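DNA translocase coupling protein (Clostridium perfringens, PDB 6O1W) probably binds ATP and DNA to power DNA transfer in plasmid conjugation, as a membrane-bound coupling protein whose soluble part contains an FtsK/SpoIIIE-type domain. Local coordinates at residues Cys148-Trp151 with Gln152-Gln156; Glu174-Val178 with Gly179-Thr183; Gln279-Ala283 with Lys284-Gly288; Gly288-Lys291 with Asn292-Val296. All coordinates share one frame; numbering follows the deposited sequence.

Interaction 1: Cys148-Trp151 with Gln152-Gln156; sequences CILW and QLLKQ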
loop_
_atom_site.group_PDB
_atom_site.type_symbol
_atom_site.label_atom_id
_atom_site.label_comp_id
_atom_site.label_asym_id
_atom_site.label_seq_id
_atom_site.Cartn_x
_atom_site.Cartn_y
_atom_site.Cartn_z
ATOM N N CYS A 148 0.017 1.085 -11.756
ATOM C CA CYS A 148 -1.407 0.755 -11.954
ATOM C C CYS A 148 -2.271 1.999 -11.685
ATOM O O CYS A 148 -3.191 2.278 -12.434
ATOM C CB CYS A 148 -1.811 -0.389 -11.029
ATOM S SG CYS A 148 -3.469 -1.014 -11.337
ATOM N N ILE A 149 -1.986 2.727 -10.599
ATOM C CA ILE A 149 -2.662 3.989 -10.240
ATOM C C ILE A 149 -2.391 5.020 -11.352
ATOM O O ILE A 149 -3.315 5.682 -11.799
ATOM C CB ILE A 149 -2.163 4.511 -8.865
ATOM C CG1 ILE A 149 -2.667 3.576 -7.720
ATOM C CG2 ILE A 149 -2.618 5.999 -8.636
ATOM C CD1 ILE A 149 -1.949 3.755 -6.441
ATOM N N LEU A 150 -1.115 5.133 -11.793
ATOM C CA LEU A 150 -0.679 6.053 -12.843
ATOM C C LEU A 150 -1.461 5.821 -14.127
ATOM O O LEU A 150 -1.951 6.781 -14.711
ATOM C CB LEU A 150 0.838 5.878 -13.090
ATOM C CG LEU A 150 1.472 6.619 -14.275
ATOM C CD1 LEU A 150 1.280 8.186 -14.141
ATOM C CD2 LEU A 150 2.960 6.247 -14.403
ATOM N N TRP A 151 -1.574 4.549 -14.562
ATOM C CA TRP A 151 -2.300 4.132 -15.764
ATOM C C TRP A 151 -3.771 4.586 -15.723
ATOM O O TRP A 151 -4.265 5.183 -16.678
ATOM C CB TRP A 151 -2.209 2.599 -15.901
ATOM C CG TRP A 151 -3.021 2.086 -17.053
ATOM C CD1 TRP A 151 -4.195 1.392 -16.982
ATOM C CD2 TRP A 151 -2.807 2.378 -18.447
ATOM N NE1 TRP A 151 -4.667 1.133 -18.250
ATOM C CE2 TRP A 151 -3.842 1.742 -19.170
ATOM C CE3 TRP A 151 -1.805 3.068 -19.158
ATOM C CZ2 TRP A 151 -3.910 1.774 -20.569
ATOM C CZ3 TRP A 151 -1.882 3.116 -20.545
ATOM C CH2 TRP A 151 -2.931 2.484 -21.235
ATOM N N GLN A 152 -4.434 4.364 -14.587
ATOM C CA GLN A 152 -5.821 4.754 -14.346
ATOM C C GLN A 152 -6.013 6.256 -14.512
ATOM O O GLN A 152 -6.899 6.669 -15.264
ATOM C CB GLN A 152 -6.297 4.276 -12.958
ATOM C CG GLN A 152 -6.397 2.747 -12.892
ATOM C CD GLN A 152 -6.790 2.211 -11.541
ATOM O OE1 GLN A 152 -6.042 1.512 -10.861
ATOM N NE2 GLN A 152 -7.968 2.520 -11.125
ATOM N N LEU A 153 -5.128 7.057 -13.891
ATOM C CA LEU A 153 -5.164 8.511 -13.997
ATOM C C LEU A 153 -4.819 9.020 -15.390
ATOM O O LEU A 153 -5.438 9.983 -15.835
ATOM C CB LEU A 153 -4.304 9.175 -12.925
ATOM C CG LEU A 153 -4.787 8.880 -11.509
ATOM C CD1 LEU A 153 -3.787 9.382 -10.483
ATOM C CD2 LEU A 153 -6.224 9.415 -11.289
ATOM N N LEU A 154 -3.871 8.365 -16.089
ATOM C CA LEU A 154 -3.522 8.728 -17.478
ATOM C C LEU A 154 -4.743 8.490 -18.391
ATOM O O LEU A 154 -4.979 9.264 -19.318
ATOM C CB LEU A 154 -2.331 7.874 -17.981
ATOM C CG LEU A 154 -0.942 8.243 -17.446
ATOM C CD1 LEU A 154 0.094 7.306 -17.969
ATOM C CD2 LEU A 154 -0.559 9.691 -17.806
ATOM N N LYS A 155 -5.530 7.431 -18.096
ATOM C CA LYS A 155 -6.768 7.066 -18.811
ATOM C C LYS A 155 -7.890 8.035 -18.492
ATOM O O LYS A 155 -8.835 8.100 -19.252
ATOM C CB LYS A 155 -7.217 5.617 -18.458
ATOM C CG LYS A 155 -6.397 4.518 -19.125
ATOM C CD LYS A 155 -6.807 4.306 -20.579
ATOM C CE LYS A 155 -7.938 3.328 -20.754
ATOM N NZ LYS A 155 -8.629 3.540 -22.050
ATOM N N GLN A 156 -7.801 8.787 -17.369
ATOM C CA GLN A 156 -8.815 9.807 -17.024
ATOM C C GLN A 156 -8.366 11.177 -17.476
ATOM O O GLN A 156 -9.043 12.154 -17.189
ATOM C CB GLN A 156 -9.151 9.819 -15.530
ATOM C CG GLN A 156 -9.720 8.488 -15.049
ATOM C CD GLN A 156 -9.885 8.394 -13.564
ATOM O OE1 GLN A 156 -9.537 9.298 -12.810
ATOM N NE2 GLN A 156 -10.445 7.294 -13.112
#
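Lys155 lies alongside Trp151 and lays its methylene chain over one face of the indole. Lys155 CG stands 4.0 Å from the centroid of the five-membered ring of Trp151, a CH-pi contact 23° off the ring normal, and Lys155 CD continues past the rim near Trp151 CZ2, 3.8 Å from it. The indole takes up this position with CG anti to its own backbone N (chi1 176°), while the lysine chain bends at chi2 and chi3 to follow it. Trp151 NE1 is hydrogen-bonded to Asp102, and Trp100 and Phe343 meet the same indole. This is the last part of helix 142-155, which follows the Walker A loop of the P-loop NTPase fold. Its i to i+4 backbone bonds include Leu154 N to Leu150 O (2.8 Å) and Lys155 N to Trp151 O (2.9 Å). On the buried flanks, Ile149 CG2 meets Leu153 CD1 at 4.0 Å, the two side chains pointing the same way. Leu150 and Leu154 instead cross obliquely, CD1 of Leu150 lying 4.0 Å from CG of Leu154; this pair faces strand 159-163, and Leu150 also reaches strand 229-233, whereas Ile149 and Leu153 pack against strand 111-116.

Interaction 2: Glu174-Val178 with Gly179-Thr183; sequences EYEKV and GQVIT. With BGC (beta-D-glucopyranose), chain E.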
loop_
_atom_site.group_PDB
_atom_site.type_symbol
_atom_site.label_atom_id
_atom_site.label_comp_id
_atom_site.label_asym_id
_atom_site.label_seq_id
_atom_site.Cartn_x
_atom_site.Cartn_y
_atom_site.Cartn_z
ATOM N N GLU A 174 8.730 4.245 -23.100
ATOM C CA GLU A 174 7.293 4.201 -23.316
ATOM C C GLU A 174 6.566 5.144 -22.357
ATOM O O GLU A 174 5.588 5.765 -22.775
ATOM C CB GLU A 174 6.762 2.763 -23.272
ATOM C CG GLU A 174 7.289 1.881 -24.412
ATOM C CD GLU A 174 7.014 2.336 -25.839
ATOM O OE1 GLU A 174 5.837 2.285 -26.263
ATOM O OE2 GLU A 174 7.976 2.731 -26.537
ATOM N N TYR A 175 7.105 5.331 -21.110
ATOM C CA TYR A 175 6.586 6.282 -20.104
ATOM C C TYR A 175 6.819 7.695 -20.541
ATOM O O TYR A 175 5.967 8.543 -20.309
ATOM C CB TYR A 175 7.168 6.033 -18.706
ATOM C CG TYR A 175 6.428 4.907 -18.042
ATOM C CD1 TYR A 175 5.189 5.124 -17.437
ATOM C CD2 TYR A 175 6.873 3.593 -18.159
ATOM C CE1 TYR A 175 4.434 4.067 -16.937
ATOM C CE2 TYR A 175 6.137 2.529 -17.638
ATOM C CZ TYR A 175 4.919 2.774 -17.026
ATOM O OH TYR A 175 4.195 1.742 -16.495
ATOM N N GLU A 176 7.933 7.936 -21.238
ATOM C CA GLU A 176 8.295 9.242 -21.787
ATOM C C GLU A 176 7.323 9.714 -22.871
ATOM O O GLU A 176 7.267 10.904 -23.144
ATOM C CB GLU A 176 9.725 9.214 -22.351
ATOM C CG GLU A 176 10.737 9.843 -21.414
ATOM C CD GLU A 176 12.092 10.130 -22.026
ATOM O OE1 GLU A 176 12.372 9.625 -23.139
ATOM O OE2 GLU A 176 12.882 10.861 -21.382
ATOM N N LYS A 177 6.558 8.800 -23.483
ATOM C CA LYS A 177 5.573 9.194 -24.505
ATOM C C LYS A 177 4.366 9.878 -23.847
ATOM O O LYS A 177 3.694 10.658 -24.516
ATOM C CB LYS A 177 5.058 7.973 -25.296
ATOM C CG LYS A 177 6.127 7.066 -25.884
ATOM C CD LYS A 177 6.436 7.366 -27.335
ATOM C CE LYS A 177 7.392 6.360 -27.929
ATOM N NZ LYS A 177 8.760 6.451 -27.338
ATOM N N VAL A 178 4.076 9.562 -22.549
ATOM C CA VAL A 178 2.882 10.057 -21.855
ATOM C C VAL A 178 3.154 11.112 -20.758
ATOM O O VAL A 178 2.208 11.668 -20.194
ATOM C CB VAL A 178 2.033 8.879 -21.306
ATOM C CG1 VAL A 178 1.650 7.900 -22.418
ATOM C CG2 VAL A 178 2.729 8.156 -20.150
ATOM N N GLY A 179 4.420 11.404 -20.497
ATOM C CA GLY A 179 4.795 12.378 -19.486
ATOM C C GLY A 179 6.288 12.613 -19.413
ATOM O O GLY A 179 7.056 12.161 -20.267
ATOM N N GLN A 180 6.700 13.332 -18.402
ATOM C CA GLN A 180 8.093 13.705 -18.206
ATOM C C GLN A 180 8.709 12.818 -17.136
ATOM O O GLN A 180 8.149 12.685 -16.034
ATOM C CB GLN A 180 8.137 15.142 -17.726
ATOM C CG GLN A 180 9.139 16.039 -18.406
ATOM C CD GLN A 180 8.973 17.426 -17.833
ATOM O OE1 GLN A 180 8.107 18.206 -18.264
ATOM N NE2 GLN A 180 9.765 17.748 -16.816
ATOM N N VAL A 181 9.874 12.257 -17.453
ATOM C CA VAL A 181 10.659 11.428 -16.535
ATOM C C VAL A 181 11.848 12.265 -16.071
ATOM O O VAL A 181 12.625 12.718 -16.891
ATOM C CB VAL A 181 11.104 10.056 -17.145
ATOM C CG1 VAL A 181 11.847 9.201 -16.102
ATOM C CG2 VAL A 181 9.916 9.287 -17.731
ATOM N N ILE A 182 11.965 12.471 -14.750
ATOM C CA ILE A 182 13.032 13.214 -14.084
ATOM C C ILE A 182 13.982 12.165 -13.502
ATOM O O ILE A 182 13.562 11.349 -12.682
ATOM C CB ILE A 182 12.417 14.166 -13.027
ATOM C CG1 ILE A 182 11.746 15.404 -13.692
ATOM C CG2 ILE A 182 13.445 14.605 -11.999
ATOM C CD1 ILE A 182 10.389 15.151 -14.426
ATOM N N THR A 183 15.250 12.188 -13.940
ATOM C CA THR A 183 16.258 11.191 -13.581
ATOM C C THR A 183 17.422 11.692 -12.700
ATOM O O THR A 183 18.313 10.900 -12.357
ATOM C CB THR A 183 16.831 10.554 -14.863
ATOM O OG1 THR A 183 17.562 11.552 -15.556
ATOM C CG2 THR A 183 15.769 9.971 -15.767
HETATM C C2 BGC E . 6.267 22.403 -17.512
HETATM C C3 BGC E . 7.264 23.544 -17.357
HETATM C C4 BGC E . 8.150 23.300 -16.141
HETATM C C5 BGC E . 8.817 21.931 -16.243
HETATM C C6 BGC E . 9.601 21.564 -15.006
HETATM C C1 BGC E . 7.023 21.079 -17.597
HETATM O O1 BGC E . 6.130 20.027 -17.737
HETATM O O2 BGC E . 5.471 22.598 -18.675
HETATM O O3 BGC E . 6.575 24.783 -17.241
HETATM O O4 BGC E . 9.154 24.303 -16.036
HETATM O O5 BGC E . 7.819 20.911 -16.422
HETATM O O6 BGC E . 10.156 20.262 -15.124
HETATM O O HOH W 1 11.096 13.284 -20.035
#
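The phenol ring of Tyr175 is stacked with Phe349 and meets Phe171 edge-to-face, while Tyr175 CB comes within 4.4 Å of Val181 CG2. The ring end leads away from the strand and touches Arg147 and Leu150 of helix 142-155, and its OH is hydrogen-bonded to Asp345. The contact is the turn into strand 179-182, the outermost parallel strand at one end of the large mixed sheet of the FtsK-like P-loop domain. Residues 174-177 have helical backbone angles, with Val178 N bonded to Tyr175 O at 3.1 Å; Gly179 N also approaches Tyr175 O, in a weak bond of 3.3 Å bent to 121°. Gly179 is nearly fully extended, which turns the chain from this helical course into the strand. Beyond it Val181 points back toward the turn, where its CG2 branch, anti to the carbonyl carbon, touches Glu176 CG at 3.8 Å; the two side chains cross at about a right angle. Val178 packs on Leu154 and Ile354. Gln180 points away from the turn and, with Tyr161 and Tyr194, lines a pocket holding beta-D-glucopyranose in the crystal. A water bridges the turn and the strand, accepting from Val181 N at 3.0 Å and donating to Glu176 OE2 at 3.3 Å.

Interaction 3: Gln279-Ala283 with Lys284-Gly288; sequences QRPDA and KVITG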
loop_
_atom_site.group_PDB
_atom_site.type_symbol
_atom_site.label_atom_id
_atom_site.label_comp_id
_atom_site.label_asym_id
_atom_site.label_seq_id
_atom_site.Cartn_x
_atom_site.Cartn_y
_atom_site.Cartn_z
ATOM N N GLN A 279 11.141 1.583 -0.384
ATOM C CA GLN A 279 11.601 0.200 -0.257
ATOM C C GLN A 279 11.973 -0.204 1.196
ATOM O O GLN A 279 11.716 -1.345 1.627
ATOM C CB GLN A 279 12.783 -0.046 -1.190
ATOM C CG GLN A 279 13.097 -1.517 -1.353
ATOM C CD GLN A 279 14.456 -1.674 -1.937
ATOM O OE1 GLN A 279 15.434 -1.921 -1.220
ATOM N NE2 GLN A 279 14.545 -1.505 -3.248
ATOM N N ARG A 280 12.617 0.720 1.907
ATOM C CA ARG A 280 13.141 0.490 3.237
ATOM C C ARG A 280 12.632 1.594 4.167
ATOM O O ARG A 280 13.181 2.699 4.154
ATOM C CB ARG A 280 14.693 0.491 3.158
ATOM C CG ARG A 280 15.391 -0.292 4.265
ATOM C CD ARG A 280 16.896 -0.019 4.319
ATOM N NE ARG A 280 17.199 1.411 4.355
ATOM C CZ ARG A 280 17.196 2.161 5.452
ATOM N NH1 ARG A 280 16.965 1.614 6.639
ATOM N NH2 ARG A 280 17.456 3.460 5.375
ATOM N N PRO A 281 11.538 1.345 4.930
ATOM C CA PRO A 281 11.021 2.382 5.838
ATOM C C PRO A 281 12.079 2.741 6.877
ATOM O O PRO A 281 12.759 1.871 7.400
ATOM C CB PRO A 281 9.796 1.720 6.474
ATOM C CG PRO A 281 9.443 0.604 5.525
ATOM C CD PRO A 281 10.751 0.106 5.052
ATOM N N ASP A 282 12.265 4.038 7.075
ATOM C CA ASP A 282 13.244 4.648 7.956
ATOM C C ASP A 282 12.607 5.958 8.345
ATOM O O ASP A 282 12.056 6.622 7.469
ATOM C CB ASP A 282 14.537 4.890 7.134
ATOM C CG ASP A 282 15.748 5.469 7.858
ATOM O OD1 ASP A 282 15.571 6.422 8.659
ATOM O OD2 ASP A 282 16.874 5.004 7.590
ATOM N N ALA A 283 12.663 6.344 9.640
ATOM C CA ALA A 283 12.098 7.612 10.150
ATOM C C ALA A 283 12.709 8.863 9.538
ATOM O O ALA A 283 12.074 9.916 9.553
ATOM C CB ALA A 283 12.196 7.676 11.661
ATOM N N LYS A 284 13.919 8.758 8.969
ATOM C CA LYS A 284 14.573 9.891 8.299
ATOM C C LYS A 284 13.957 10.146 6.938
ATOM O O LYS A 284 14.027 11.279 6.443
ATOM C CB LYS A 284 16.073 9.629 8.122
ATOM C CG LYS A 284 16.937 10.026 9.320
ATOM C CD LYS A 284 18.036 8.987 9.630
ATOM C CE LYS A 284 19.023 8.693 8.511
ATOM N NZ LYS A 284 19.308 7.234 8.392
ATOM N N VAL A 285 13.365 9.092 6.324
ATOM C CA VAL A 285 12.767 9.135 4.987
ATOM C C VAL A 285 11.260 9.332 5.090
ATOM O O VAL A 285 10.731 10.249 4.465
ATOM C CB VAL A 285 13.207 7.904 4.137
ATOM C CG1 VAL A 285 12.366 7.737 2.866
ATOM C CG2 VAL A 285 14.701 7.990 3.795
ATOM N N ILE A 286 10.574 8.486 5.877
ATOM C CA ILE A 286 9.132 8.619 6.147
ATOM C C ILE A 286 9.056 9.428 7.445
ATOM O O ILE A 286 8.954 8.860 8.532
ATOM C CB ILE A 286 8.407 7.255 6.273
ATOM C CG1 ILE A 286 8.688 6.343 5.046
ATOM C CG2 ILE A 286 6.887 7.471 6.545
ATOM C CD1 ILE A 286 8.146 4.880 5.155
ATOM N N THR A 287 9.213 10.746 7.325
ATOM C CA THR A 287 9.210 11.661 8.464
ATOM C C THR A 287 7.775 11.861 8.995
ATOM O O THR A 287 6.814 11.306 8.436
ATOM C CB THR A 287 9.820 13.018 8.044
ATOM O OG1 THR A 287 9.030 13.579 6.992
ATOM C CG2 THR A 287 11.301 12.923 7.628
ATOM N N GLY A 288 7.658 12.673 10.054
ATOM C CA GLY A 288 6.388 13.059 10.655
ATOM C C GLY A 288 5.595 13.953 9.720
ATOM O O GLY A 288 4.373 13.874 9.694
#
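With CG anti to the backbone N (chi1 -177°), the carboxylate of Asp282 swings beside its own carbonyl carbon and reaches the start of the turn that follows, where its OD1 takes the backbone N-H of Lys284. The bond from Lys284 N to Asp282 OD1 is 2.9 Å long and nearly straight (164°), and it meets the oxygen on the anti side, somewhat out of the carboxylate plane. The Lys284 side chain bends at chi2, chi3 and chi4, curling back across the carboxylate until NZ stands 3.4 Å from Asp282 OD2 in a salt bridge whose hydrogen bond is weak. Asp282 OD2 has a stronger partner in Arg280, whose NH2 donates from the guanidinium edge at 2.8 Å, again on the anti side. One carboxylate thus joins two basic side chains and a backbone amide; the two positive charges probably reinforce its ionised form, and the three bonds restrict its rotation.

The carbonyl of Asp282 is gripped twice as well. Ile286 N approaches Asp282 O almost head-on at 2.9 Å, while Val285 N comes from well above the carbonyl plane at 3.0 Å. Among the apolar contacts, Ile286 CD1 rests 3.8 Å from Pro281 CB, and both residues pack on Ile310 and Val311 of helix 305-312. Val285 turns to Ala237 and Met240 of helix 237-240.

This Asx turn at Asp282, followed by a single helix-like turn, belongs to the loop between strand 272-278 and helix 288-293, with Thr287 as N-cap of that helix. Pro281 sits close to, but not against, the predicted ATP-binding loop of this P-loop NTPase fold.

Interaction 4: Gly288-Lys291 with Asn292-Val296; sequences GQIK and NNVPV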
loop_
_atom_site.group_PDB
_atom_site.type_symbol
_atom_site.label_atom_id
_atom_site.label_comp_id
_atom_site.label_asym_id
_atom_site.label_seq_id
_atom_site.Cartn_x
_atom_site.Cartn_y
_atom_site.Cartn_z
ATOM N N GLY A 288 7.658 12.673 10.054
ATOM C CA GLY A 288 6.388 13.059 10.655
ATOM C C GLY A 288 5.595 13.953 9.720
ATOM O O GLY A 288 4.373 13.874 9.694
ATOM N N GLN A 289 6.280 14.774 8.907
ATOM C CA GLN A 289 5.613 15.644 7.934
ATOM C C GLN A 289 4.948 14.801 6.826
ATOM O O GLN A 289 3.798 15.068 6.470
ATOM C CB GLN A 289 6.589 16.670 7.346
ATOM C CG GLN A 289 5.910 17.688 6.426
ATOM C CD GLN A 289 5.812 19.087 7.002
ATOM O OE1 GLN A 289 6.721 19.577 7.691
ATOM N NE2 GLN A 289 4.711 19.777 6.699
ATOM N N ILE A 290 5.663 13.774 6.308
ATOM C CA ILE A 290 5.139 12.851 5.306
ATOM C C ILE A 290 3.915 12.149 5.922
ATOM O O ILE A 290 2.854 12.157 5.324
ATOM C CB ILE A 290 6.230 11.819 4.857
ATOM C CG1 ILE A 290 7.372 12.490 4.037
ATOM C CG2 ILE A 290 5.626 10.597 4.124
ATOM C CD1 ILE A 290 7.024 13.037 2.591
ATOM N N LYS A 291 4.057 11.600 7.129
ATOM C CA LYS A 291 2.972 10.908 7.796
ATOM C C LYS A 291 1.763 11.785 8.051
ATOM O O LYS A 291 0.651 11.338 7.813
ATOM C CB LYS A 291 3.444 10.222 9.088
ATOM C CG LYS A 291 4.081 8.850 8.861
ATOM C CD LYS A 291 4.461 8.194 10.201
ATOM C CE LYS A 291 3.541 7.059 10.613
ATOM N NZ LYS A 291 2.117 7.469 10.771
ATOM N N ASN A 292 1.964 13.036 8.494
ATOM C CA ASN A 292 0.844 13.937 8.777
ATOM C C ASN A 292 0.103 14.376 7.506
ATOM O O ASN A 292 -1.065 14.747 7.597
ATOM C CB ASN A 292 1.300 15.164 9.602
ATOM C CG ASN A 292 1.955 14.854 10.941
ATOM O OD1 ASN A 292 1.708 13.828 11.588
ATOM N ND2 ASN A 292 2.833 15.736 11.387
ATOM N N ASN A 293 0.743 14.292 6.322
ATOM C CA ASN A 293 0.088 14.781 5.110
ATOM C C ASN A 293 -0.166 13.741 4.033
ATOM O O ASN A 293 -0.773 14.075 3.017
ATOM C CB ASN A 293 0.860 15.966 4.529
ATOM C CG ASN A 293 1.030 17.109 5.494
ATOM O OD1 ASN A 293 2.139 17.525 5.802
ATOM N ND2 ASN A 293 -0.057 17.627 6.004
ATOM N N VAL A 294 0.304 12.514 4.215
ATOM C CA VAL A 294 0.087 11.442 3.226
ATOM C C VAL A 294 -0.888 10.455 3.856
ATOM O O VAL A 294 -0.453 9.631 4.630
ATOM C CB VAL A 294 1.402 10.780 2.722
ATOM C CG1 VAL A 294 1.098 9.671 1.696
ATOM C CG2 VAL A 294 2.321 11.845 2.113
ATOM N N PRO A 295 -2.203 10.558 3.579
ATOM C CA PRO A 295 -3.176 9.718 4.307
ATOM C C PRO A 295 -3.293 8.256 3.892
ATOM O O PRO A 295 -3.655 7.452 4.736
ATOM C CB PRO A 295 -4.509 10.450 4.085
ATOM C CG PRO A 295 -4.328 11.149 2.784
ATOM C CD PRO A 295 -2.893 11.567 2.740
ATOM N N VAL A 296 -3.064 7.917 2.604
ATOM C CA VAL A 296 -3.200 6.533 2.163
ATOM C C VAL A 296 -1.875 5.801 2.343
ATOM O O VAL A 296 -0.849 6.266 1.844
ATOM C CB VAL A 296 -3.690 6.411 0.691
ATOM C CG1 VAL A 296 -3.794 4.951 0.281
ATOM C CG2 VAL A 296 -5.023 7.130 0.469
#
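Across the short helix 288-293, the carbonyl of Ile290 receives two backbone N-H groups, Asn293 N at 3.2 Å from above the carbonyl plane and Val294 N at 2.8 Å in a weak bond bent to 129°, as the chain leaves helical geometry at Val294. A further weak bond joins Asn293 N to Gln289 O. On the buried side Ile290 and Val294 lie side by side, pointing the same way, with CG2 of Ile290 4.1 Å from CG2 of Val294. The two methyls come from different rotations: in Ile290 the CG2 branch is anti to the backbone N, whereas in Val294 it is anti to the carbonyl carbon and beside the N. That second placement also sets Val294 CG2 3.3 Å from Ile290 O. On another flank Asn293 CB lies 3.6 Å from Gln289 O.

Gln289 touches Ser261, and Asn293 touches Ala264 and Arg265, all on helix 247-266; the carbonyl of Asn293 is hydrogen-bonded to Arg268 just beyond. Val294 packs on Leu133 of strand 132-135. Val296 then starts strand 296-299, pairing through backbone bonds with His131 and Leu133 and packing on Phe329 and Leu331 of strand 326-331, where the P-loop core of the sheet gives way to its antiparallel part.

Overall arrangement
All four contacts are local and follow one another along the chain, with none crossing or enclosing another. Interaction 1 spans the end of helix 142-155, and interaction 2 closes the turn that leads into edge strand 179-182. These two touch, Leu154 CD1 lying 3.5 Å from Val178 CG2, so the helix after the Walker A loop is packed against the turn leading into the edge strand. Interaction 3 closes the loop after strand 272-278 and hands over at Gly288 to interaction 4, which carries the chain through helix 288-293 into strand 296-299. Ile286 and Lys291 pack where they meet. The centres of interactions 1 and 3 are about 26 Å apart.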